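Side-chain contact in IclR transcriptional regulator (Thermotoga maritima, PDB 1MKM), which probably binds DNA as a transcriptional regulator of the IclR family, pairing a winged helix-turn-helix domain with a GAF-like C-terminal domain: residues Val146-Lys149 with Glu150-Tyr154. Sequence-based numbering, arbitrary orientation.
Sequences VPEK and ELKEY
The Val146-Pro147 lead-in runs into the first turn of helix 148-157, in the IclR C-terminal domain, and Val146 meets the side chains of Glu150 and Leu151 while Pro147 opens the backbone hydrogen bonding. Leu151 N donates to Pro147 O at 2.9 Å in an almost straight bond. One residue on, Lys152 N bonds to Glu148 O, whose position is less certain, and the next bond of the series, Glu153 N to Lys149 O, is weak at 3.3 Å.

On the buried side, Val146 CG2 rests against Leu151 CB at 3.5 Å, the two side chains crossing at about a right angle, and Leu151 CD1 closes on the same methyl at 3.8 Å. Leu151 continues inward to Leu143 and to Leu178 of helix 171-184. At the edge of this packing, Glu150 leaves the helix with CG anti to the backbone N (chi1 -168°) and stays extended, which carries its carboxylate back beside Val146: OE1 lies 4.0 Å from Val146 CB, and OE2 lies 4.0 Å from Val146 CG1. OE1 is also hydrogen-bonded to Tyr210 OH, and OE2 forms a long, weak ion pair with Lys104. Replacing Glu150 with an alanine would probably leave the Tyr210 hydroxyl without this acceptor and uncover the flank of Val146.

On the exposed side, Glu148 bends at chi2 (60°), bringing OE1 to 3.6 Å from Lys152 NZ at the end of an extended chain; this salt bridge is long and so probably contributes little. With Leu151 turned into the domain and Glu148, Lys149 and Lys152 on the outside, this is the start of an amphipathic helix on the surface of the IclR C-terminal domain.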
loop_
_atom_site.group_PDB
_atom_site.type_symbol
_atom_site.label_atom_id
_atom_site.label_comp_id
_atom_site.label_asym_id
_atom_site.label_seq_id
_atom_site.Cartn_x
_atom_site.Cartn_y
_atom_site.Cartn_z
ATOM N N VAL B 146 -40.687 -18.416 -15.181
ATOM C CA VAL B 146 -41.716 -17.499 -14.711
ATOM C C VAL B 146 -43.012 -18.031 -15.299
ATOM O O VAL B 146 -43.061 -18.359 -16.486
ATOM C CB VAL B 146 -41.490 -16.049 -15.229
ATOM C CG1 VAL B 146 -40.192 -15.495 -14.673
ATOM C CG2 VAL B 146 -41.466 -16.024 -16.757
ATOM N N PRO B 147 -44.070 -18.157 -14.482
ATOM C CA PRO B 147 -45.319 -18.665 -15.049
ATOM C C PRO B 147 -45.603 -18.042 -16.420
ATOM O O PRO B 147 -45.569 -16.817 -16.582
ATOM C CB PRO B 147 -46.343 -18.288 -13.989
ATOM C CG PRO B 147 -45.567 -18.530 -12.725
ATOM C CD PRO B 147 -44.224 -17.881 -13.042
ATOM N N GLU B 148 -45.840 -18.914 -17.399
ATOM C CA GLU B 148 -46.127 -18.542 -18.785
ATOM C C GLU B 148 -46.886 -17.228 -18.930
ATOM O O GLU B 148 -46.548 -16.398 -19.775
ATOM C CB GLU B 148 -46.913 -19.674 -19.453
ATOM C CG GLU B 148 -47.935 -20.334 -18.532
ATOM C CD GLU B 148 -48.989 -19.361 -18.028
ATOM O OE1 GLU B 148 -49.807 -18.898 -18.850
ATOM O OE2 GLU B 148 -48.997 -19.048 -16.816
ATOM N N LYS B 149 -47.913 -17.056 -18.102
ATOM C CA LYS B 149 -48.750 -15.859 -18.089
ATOM C C LYS B 149 -47.894 -14.610 -17.912
ATOM O O LYS B 149 -47.886 -13.714 -18.764
ATOM C CB LYS B 149 -49.755 -15.952 -16.940
ATOM C CG LYS B 149 -50.563 -14.690 -16.705
ATOM C CD LYS B 149 -51.379 -14.810 -15.430
ATOM C CE LYS B 149 -52.109 -13.515 -15.116
ATOM N NZ LYS B 149 -52.750 -13.560 -13.776
ATOM N N GLU B 150 -47.182 -14.563 -16.788
ATOM C CA GLU B 150 -46.305 -13.448 -16.467
ATOM C C GLU B 150 -45.326 -13.285 -17.619
ATOM O O GLU B 150 -45.068 -12.172 -18.085
ATOM C CB GLU B 150 -45.535 -13.744 -15.184
ATOM C CG GLU B 150 -44.808 -12.542 -14.615
ATOM C CD GLU B 150 -43.632 -12.935 -13.739
ATOM O OE1 GLU B 150 -43.793 -13.825 -12.875
ATOM O OE2 GLU B 150 -42.546 -12.347 -13.912
ATOM N N LEU B 151 -44.790 -14.416 -18.068
ATOM C CA LEU B 151 -43.830 -14.457 -19.172
ATOM C C LEU B 151 -44.370 -13.690 -20.370
ATOM O O LEU B 151 -43.826 -12.657 -20.773
ATOM C CB LEU B 151 -43.563 -15.914 -19.577
ATOM C CG LEU B 151 -42.658 -16.157 -20.789
ATOM C CD1 LEU B 151 -41.268 -15.595 -20.515
ATOM C CD2 LEU B 151 -42.582 -17.648 -21.083
ATOM N N LYS B 152 -45.457 -14.221 -20.920
ATOM C CA LYS B 152 -46.130 -13.645 -22.074
ATOM C C LYS B 152 -46.165 -12.121 -22.016
ATOM O O LYS B 152 -45.965 -11.444 -23.034
ATOM C CB LYS B 152 -47.551 -14.218 -22.166
ATOM C CG LYS B 152 -47.566 -15.741 -22.326
ATOM C CD LYS B 152 -48.973 -16.326 -22.308
ATOM C CE LYS B 152 -48.931 -17.843 -22.477
ATOM N NZ LYS B 152 -50.287 -18.448 -22.409
ATOM N N GLU B 153 -46.398 -11.579 -20.822
ATOM C CA GLU B 153 -46.448 -10.136 -20.671
ATOM C C GLU B 153 -45.072 -9.505 -20.817
ATOM O O GLU B 153 -44.944 -8.420 -21.387
ATOM C CB GLU B 153 -47.020 -9.737 -19.316
ATOM C CG GLU B 153 -47.225 -8.235 -19.225
ATOM C CD GLU B 153 -47.485 -7.749 -17.821
ATOM O OE1 GLU B 153 -46.528 -7.705 -17.018
ATOM O OE2 GLU B 153 -48.649 -7.413 -17.524
ATOM N N TYR B 154 -44.047 -10.175 -20.292
ATOM C CA TYR B 154 -42.688 -9.643 -20.385
ATOM C C TYR B 154 -42.336 -9.364 -21.839
ATOM O O TYR B 154 -42.008 -8.234 -22.205
ATOM C CB TYR B 154 -41.665 -10.635 -19.809
ATOM C CG TYR B 154 -40.218 -10.170 -19.923
ATOM C CD1 TYR B 154 -39.647 -9.349 -18.951
ATOM C CD2 TYR B 154 -39.433 -10.527 -21.022
ATOM C CE1 TYR B 154 -38.329 -8.894 -19.068
ATOM C CE2 TYR B 154 -38.115 -10.071 -21.150
ATOM C CZ TYR B 154 -37.572 -9.255 -20.168
ATOM O OH TYR B 154 -36.279 -8.795 -20.292
#